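Local coordinates for Alpha/beta hydrolase fold-3 domain-containing protein (Enterococcus faecalis, PDB 2QRU) that is of unknown function but belongs to the alpha/beta hydrolase superfamily and is probably a hydrolase, at residues Lys144-Ile155 / Tyr173-Gln181. Residues are numbered along the deposited sequence; the frame is centred on the assembly and turned at random. Where two conformers were deposited one is given.
Sequences KLLKQAISAKEI and YLLYHYSIQ
Q181, at the end of helix 173-181, turns its side-chain amide on the backbone of L146, Q148 and I150 and so ties an irregular chain to a helix, a worked example of a side-chain amide bonding to the main chain of a loop that has no regular pairing of its own. The setting is an alpha/beta hydrolase fold, in which segment 144-155 lies in the long loop between strand 127-130 and this helix. I150 N gives OE1 of Q181 a nearly straight bond of 2.9 Å (174°), in the carbonyl plane and on a lone pair. On the other branch, Q181 NE2 donates to Q148 O at 3.1 Å, from above the plane of that carbonyl, and only weakly to L146 O. The extended chain beyond CG (chi2 -180°) carries the amide out to these groups.

Beside these bonds, apolar side chains pack along the helix. L146 lays CG over one face of the H177 imidazole in a CH-pi contact, while L145 CB meets the edge of the same ring. I150 sends CD1 onto the helix between H177 and L174, 3.6 Å from H177 CB and 3.9 Å from L174 CD2. Farther along, I155 sets CG1 over the centre of the Y178 ring, 4.1 Å from the centroid and 11° off the normal; I150 O lies at the edge of that ring, in its plane.

In the second shell, the turn from S151 to E154 is held by E154 OE2, which accepts from both S151 N and S151 OG. Outside the contact, L175, S179 and I180 pack on helix 185-189. A water bridges the two segments, donating to I150 O at 2.8 Å and to Q181 OE1 at 2.6 Å, so OE1 accepts from both I150 N and the water.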
ATOM      1  N   LYS A 144       0.131  -8.623 -19.513  1.00 43.84           N
ATOM      2  CA  LYS A 144       1.466  -9.132 -19.787  1.00 45.19           C
ATOM      3  C   LYS A 144       2.412  -8.109 -19.179  1.00 45.78           C
ATOM      4  O   LYS A 144       2.478  -6.953 -19.620  1.00 46.01           O
ATOM      5  CB  LYS A 144       1.700  -9.362 -21.295  1.00 45.46           C
ATOM      6  CG  LYS A 144       2.973 -10.162 -21.668  1.00 47.40           C
ATOM      7  CD  LYS A 144       3.175 -11.427 -20.814  1.00 50.16           C
ATOM      8  CE  LYS A 144       2.201 -12.546 -21.168  1.00 52.02           C
ATOM      9  NZ  LYS A 144       2.187 -13.635 -20.138  1.00 53.39           N
ATOM     10  N   LEU A 145       3.086  -8.538 -18.113  1.00 46.34           N
ATOM     11  CA  LEU A 145       3.961  -7.678 -17.326  1.00 46.54           C
ATOM     12  C   LEU A 145       5.411  -8.164 -17.450  1.00 47.13           C
ATOM     13  O   LEU A 145       6.341  -7.349 -17.561  1.00 47.79           O
ATOM     14  CB  LEU A 145       3.494  -7.638 -15.862  1.00 46.45           C
ATOM     15  CG  LEU A 145       1.992  -7.381 -15.644  1.00 46.08           C
ATOM     16  CD1 LEU A 145       1.543  -7.593 -14.190  1.00 44.88           C
ATOM     17  CD2 LEU A 145       1.580  -6.003 -16.160  1.00 45.47           C
ATOM     18  N   LEU A 146       5.593  -9.484 -17.420  1.00 46.93           N
ATOM     19  CA  LEU A 146       6.860 -10.121 -17.759  1.00 47.20           C
ATOM     20  C   LEU A 146       6.669 -10.947 -19.016  1.00 47.00           C
ATOM     21  O   LEU A 146       5.855 -11.872 -19.032  1.00 47.53           O
ATOM     22  CB  LEU A 146       7.343 -11.039 -16.632  1.00 47.41           C
ATOM     23  CG  LEU A 146       7.977 -10.447 -15.369  1.00 48.20           C
ATOM     24  CD1 LEU A 146       8.336 -11.583 -14.435  1.00 48.11           C
ATOM     25  CD2 LEU A 146       9.219  -9.592 -15.674  1.00 48.74           C
ATOM     26  N   LYS A 147       7.424 -10.617 -20.060  1.00 46.53           N
ATOM     27  CA  LYS A 147       7.349 -11.329 -21.341  1.00 45.98           C
ATOM     28  C   LYS A 147       7.821 -12.792 -21.263  1.00 45.51           C
ATOM     29  O   LYS A 147       7.193 -13.679 -21.860  1.00 45.69           O
ATOM     30  CB  LYS A 147       8.099 -10.547 -22.440  1.00 46.17           C
ATOM     31  CG  LYS A 147       8.437 -11.328 -23.717  1.00 46.70           C
ATOM     32  CD  LYS A 147       8.493 -10.404 -24.938  1.00 46.97           C
ATOM     33  CE  LYS A 147       9.588 -10.802 -25.922  1.00 47.28           C
ATOM     34  NZ  LYS A 147       9.509 -12.221 -26.352  1.00 46.92           N
ATOM     35  N   GLN A 148       8.908 -13.036 -20.530  0.50 45.00           N
ATOM     36  CA  GLN A 148       9.459 -14.390 -20.394  0.50 44.40           C
ATOM     37  C   GLN A 148       8.621 -15.246 -19.450  0.50 44.03           C
ATOM     38  O   GLN A 148       8.295 -14.822 -18.338  0.50 44.08           O
ATOM     39  CB  GLN A 148      10.911 -14.353 -19.908  0.50 44.42           C
ATOM     40  CG  GLN A 148      11.879 -13.638 -20.830  0.50 43.87           C
ATOM     41  CD  GLN A 148      13.304 -13.741 -20.339  0.50 43.67           C
ATOM     42  OE1 GLN A 148      13.995 -14.728 -20.600  0.50 43.38           O
ATOM     43  NE2 GLN A 148      13.755 -12.722 -19.620  0.50 42.45           N
ATOM     44  N   ALA A 149       8.282 -16.450 -19.905  1.00 43.63           N
ATOM     45  CA  ALA A 149       7.513 -17.407 -19.104  1.00 42.60           C
ATOM     46  C   ALA A 149       8.328 -17.929 -17.919  1.00 41.78           C
ATOM     47  O   ALA A 149       9.432 -18.460 -18.092  1.00 41.65           O
ATOM     48  CB  ALA A 149       7.027 -18.567 -19.978  1.00 42.47           C
ATOM     49  N   ILE A 150       7.781 -17.747 -16.720  1.00 40.66           N
ATOM     50  CA  ILE A 150       8.378 -18.263 -15.491  1.00 39.62           C
ATOM     51  C   ILE A 150       8.012 -19.738 -15.341  1.00 39.16           C
ATOM     52  O   ILE A 150       6.838 -20.095 -15.421  1.00 38.89           O
ATOM     53  CB  ILE A 150       7.897 -17.455 -14.252  1.00 39.11           C
ATOM     54  CG1 ILE A 150       8.344 -15.993 -14.365  1.00 38.02           C
ATOM     55  CG2 ILE A 150       8.417 -18.064 -12.946  1.00 39.09           C
ATOM     56  CD1 ILE A 150       7.708 -15.079 -13.347  1.00 35.53           C
ATOM     57  N   SER A 151       9.018 -20.590 -15.145  1.00 39.08           N
ATOM     58  CA  SER A 151       8.778 -22.026 -14.956  1.00 38.69           C
ATOM     59  C   SER A 151       8.410 -22.358 -13.510  1.00 38.46           C
ATOM     60  O   SER A 151       8.659 -21.566 -12.595  1.00 38.31           O
ATOM     61  CB  SER A 151       9.992 -22.858 -15.407  1.00 38.98           C
ATOM     62  OG  SER A 151      11.162 -22.510 -14.676  1.00 39.21           O
ATOM     63  N   ALA A 152       7.804 -23.529 -13.317  1.00 38.34           N
ATOM     64  CA  ALA A 152       7.490 -24.045 -11.981  1.00 38.36           C
ATOM     65  C   ALA A 152       8.760 -24.203 -11.136  1.00 38.21           C
ATOM     66  O   ALA A 152       8.766 -23.908  -9.940  1.00 38.02           O
ATOM     67  CB  ALA A 152       6.751 -25.366 -12.084  1.00 38.12           C
ATOM     68  N   LYS A 153       9.836 -24.641 -11.785  1.00 37.98           N
ATOM     69  CA  LYS A 153      11.128 -24.846 -11.136  1.00 37.80           C
ATOM     70  C   LYS A 153      11.633 -23.592 -10.415  1.00 37.75           C
ATOM     71  O   LYS A 153      12.081 -23.671  -9.267  1.00 37.67           O
ATOM     72  CB  LYS A 153      12.156 -25.315 -12.172  1.00 37.96           C
ATOM     73  CG  LYS A 153      13.108 -26.374 -11.677  1.00 37.49           C
ATOM     74  CD  LYS A 153      14.048 -26.770 -12.790  1.00 36.55           C
ATOM     75  CE  LYS A 153      14.571 -28.167 -12.603  1.00 36.77           C
ATOM     76  NZ  LYS A 153      15.348 -28.568 -13.798  1.00 35.97           N
ATOM     77  N   GLU A 154      11.533 -22.439 -11.079  1.00 37.06           N
ATOM     78  CA  GLU A 154      12.074 -21.188 -10.559  1.00 37.37           C
ATOM     79  C   GLU A 154      11.370 -20.681  -9.290  1.00 36.47           C
ATOM     80  O   GLU A 154      11.912 -19.825  -8.585  1.00 36.77           O
ATOM     81  CB  GLU A 154      12.018 -20.091 -11.629  1.00 37.32           C
ATOM     82  CG  GLU A 154      12.720 -20.414 -12.941  1.00 38.49           C
ATOM     83  CD  GLU A 154      12.366 -19.412 -14.027  1.00 38.57           C
ATOM     84  OE1 GLU A 154      12.748 -18.230 -13.888  1.00 40.48           O
ATOM     85  OE2 GLU A 154      11.694 -19.800 -15.010  1.00 40.22           O
ATOM     86  N   ILE A 155      10.171 -21.202  -9.016  1.00 35.86           N
ATOM     87  CA  ILE A 155       9.359 -20.780  -7.853  1.00 35.08           C
ATOM     88  C   ILE A 155       9.140 -21.924  -6.841  1.00 34.41           C
ATOM     89  O   ILE A 155       8.580 -21.717  -5.763  1.00 33.70           O
ATOM     90  CB  ILE A 155       7.983 -20.130  -8.286  1.00 34.86           C
ATOM     91  CG1 ILE A 155       7.078 -21.125  -9.034  1.00 35.45           C
ATOM     92  CG2 ILE A 155       8.213 -18.890  -9.139  1.00 35.23           C
ATOM     93  CD1 ILE A 155       6.025 -21.799  -8.167  1.00 35.84           C
ATOM     94  N   TYR A 173       9.036 -12.315  -5.505  1.00 29.28           N
ATOM     95  CA  TYR A 173       8.686 -11.585  -6.736  1.00 30.12           C
ATOM     96  C   TYR A 173       8.232 -12.526  -7.873  1.00 29.71           C
ATOM     97  O   TYR A 173       7.210 -12.289  -8.536  1.00 29.52           O
ATOM     98  CB  TYR A 173       9.868 -10.691  -7.173  1.00 31.39           C
ATOM     99  CG  TYR A 173       9.761 -10.141  -8.577  1.00 32.93           C
ATOM    100  CD1 TYR A 173      10.234 -10.881  -9.671  1.00 35.03           C
ATOM    101  CD2 TYR A 173       9.188  -8.887  -8.815  1.00 33.93           C
ATOM    102  CE1 TYR A 173      10.134 -10.390 -10.962  1.00 36.08           C
ATOM    103  CE2 TYR A 173       9.093  -8.378 -10.101  1.00 35.10           C
ATOM    104  CZ  TYR A 173       9.566  -9.131 -11.164  1.00 36.59           C
ATOM    105  OH  TYR A 173       9.466  -8.640 -12.444  1.00 38.40           O
ATOM    106  N   LEU A 174       8.977 -13.608  -8.085  1.00 29.04           N
ATOM    107  CA  LEU A 174       8.629 -14.553  -9.149  1.00 29.07           C
ATOM    108  C   LEU A 174       7.311 -15.283  -8.902  1.00 28.87           C
ATOM    109  O   LEU A 174       6.629 -15.663  -9.857  1.00 28.30           O
ATOM    110  CB  LEU A 174       9.757 -15.575  -9.394  1.00 29.04           C
ATOM    111  CG  LEU A 174      11.047 -15.025 -10.004  1.00 30.64           C
ATOM    112  CD1 LEU A 174      11.991 -16.122 -10.449  1.00 32.27           C
ATOM    113  CD2 LEU A 174      10.742 -14.054 -11.146  1.00 33.70           C
ATOM    114  N   LEU A 175       6.970 -15.505  -7.635  1.00 28.76           N
ATOM    115  CA  LEU A 175       5.738 -16.230  -7.310  1.00 28.80           C
ATOM    116  C   LEU A 175       4.540 -15.393  -7.748  1.00 28.79           C
ATOM    117  O   LEU A 175       3.559 -15.906  -8.301  1.00 28.11           O
ATOM    118  CB  LEU A 175       5.665 -16.544  -5.810  1.00 28.92           C
ATOM    119  CG  LEU A 175       4.503 -17.440  -5.347  1.00 28.07           C
ATOM    120  CD1 LEU A 175       4.579 -18.843  -5.934  1.00 27.09           C
ATOM    121  CD2 LEU A 175       4.473 -17.495  -3.828  1.00 28.88           C
ATOM    122  N   TYR A 176       4.648 -14.093  -7.499  1.00 28.48           N
ATOM    123  CA  TYR A 176       3.647 -13.131  -7.926  1.00 29.28           C
ATOM    124  C   TYR A 176       3.445 -13.190  -9.446  1.00 29.71           C
ATOM    125  O   TYR A 176       2.325 -13.385  -9.936  1.00 30.16           O
ATOM    126  CB  TYR A 176       4.081 -11.733  -7.479  1.00 29.24           C
ATOM    127  CG  TYR A 176       3.118 -10.647  -7.891  1.00 30.03           C
ATOM    128  CD1 TYR A 176       1.774 -10.703  -7.521  1.00 28.74           C
ATOM    129  CD2 TYR A 176       3.555  -9.564  -8.655  1.00 29.54           C
ATOM    130  CE1 TYR A 176       0.872  -9.672  -7.894  1.00 30.25           C
ATOM    131  CE2 TYR A 176       2.675  -8.560  -9.053  1.00 30.66           C
ATOM    132  CZ  TYR A 176       1.349  -8.611  -8.667  1.00 31.16           C
ATOM    133  OH  TYR A 176       0.517  -7.591  -9.072  1.00 31.80           O
ATOM    134  N   HIS A 177       4.534 -13.055 -10.195  1.00 30.29           N
ATOM    135  CA  HIS A 177       4.420 -13.032 -11.639  1.00 31.04           C
ATOM    136  C   HIS A 177       4.040 -14.366 -12.245  1.00 31.10           C
ATOM    137  O   HIS A 177       3.326 -14.408 -13.258  1.00 30.92           O
ATOM    138  CB  HIS A 177       5.640 -12.389 -12.264  1.00 31.69           C
ATOM    139  CG  HIS A 177       5.677 -10.921 -12.032  1.00 32.98           C
ATOM    140  ND1 HIS A 177       5.018 -10.031 -12.848  1.00 35.30           N
ATOM    141  CD2 HIS A 177       6.213 -10.190 -11.028  1.00 34.54           C
ATOM    142  CE1 HIS A 177       5.174  -8.808 -12.378  1.00 35.37           C
ATOM    143  NE2 HIS A 177       5.899  -8.877 -11.276  1.00 37.44           N
ATOM    144  N   TYR A 178       4.479 -15.450 -11.604  1.00 30.46           N
ATOM    145  CA  TYR A 178       4.029 -16.791 -11.949  1.00 30.75           C
ATOM    146  C   TYR A 178       2.502 -16.909 -11.810  1.00 30.89           C
ATOM    147  O   TYR A 178       1.828 -17.385 -12.727  1.00 30.14           O
ATOM    148  CB  TYR A 178       4.738 -17.830 -11.069  1.00 30.59           C
ATOM    149  CG  TYR A 178       4.333 -19.266 -11.346  1.00 30.84           C
ATOM    150  CD1 TYR A 178       4.884 -19.966 -12.420  1.00 30.75           C
ATOM    151  CD2 TYR A 178       3.416 -19.927 -10.528  1.00 31.08           C
ATOM    152  CE1 TYR A 178       4.528 -21.289 -12.681  1.00 31.63           C
ATOM    153  CE2 TYR A 178       3.047 -21.259 -10.783  1.00 31.14           C
ATOM    154  CZ  TYR A 178       3.610 -21.926 -11.859  1.00 31.21           C
ATOM    155  OH  TYR A 178       3.264 -23.233 -12.118  1.00 33.19           O
ATOM    156  N   SER A 179       1.958 -16.450 -10.679  1.00 30.76           N
ATOM    157  CA  SER A 179       0.526 -16.604 -10.431  1.00 30.86           C
ATOM    158  C   SER A 179      -0.277 -15.822 -11.468  1.00 31.54           C
ATOM    159  O   SER A 179      -1.308 -16.301 -11.934  1.00 31.88           O
ATOM    160  CB  SER A 179       0.134 -16.229  -8.996  1.00 30.14           C
ATOM    161  OG  SER A 179       0.210 -14.829  -8.748  1.00 31.00           O
ATOM    162  N   ILE A 180       0.227 -14.652 -11.855  1.00 31.09           N
ATOM    163  CA  ILE A 180      -0.398 -13.862 -12.915  1.00 31.71           C
ATOM    164  C   ILE A 180      -0.386 -14.618 -14.244  1.00 31.77           C
ATOM    165  O   ILE A 180      -1.439 -14.792 -14.878  1.00 31.76           O
ATOM    166  CB  ILE A 180       0.271 -12.476 -13.077  1.00 31.71           C
ATOM    167  CG1 ILE A 180       0.005 -11.616 -11.835  1.00 31.53           C
ATOM    168  CG2 ILE A 180      -0.246 -11.774 -14.353  1.00 33.14           C
ATOM    169  CD1 ILE A 180       0.778 -10.294 -11.782  1.00 31.58           C
ATOM    170  N   GLN A 181       0.797 -15.086 -14.652  1.00 31.41           N
ATOM    171  CA  GLN A 181       0.954 -15.784 -15.931  1.00 32.12           C
ATOM    172  C   GLN A 181       0.120 -17.060 -15.993  1.00 32.03           C
ATOM    173  O   GLN A 181      -0.325 -17.460 -17.067  1.00 32.10           O
ATOM    174  CB  GLN A 181       2.424 -16.121 -16.197  1.00 31.94           C
ATOM    175  CG  GLN A 181       3.335 -14.895 -16.334  1.00 32.55           C
ATOM    176  CD  GLN A 181       4.786 -15.262 -16.609  1.00 33.43           C
ATOM    177  OE1 GLN A 181       5.203 -16.412 -16.433  1.00 35.91           O
ATOM    178  NE2 GLN A 181       5.564 -14.282 -17.054  1.00 35.05           N
TER
HETATM  179  O   HOH W   1       4.386 -18.875 -16.064  1.00 48.73           O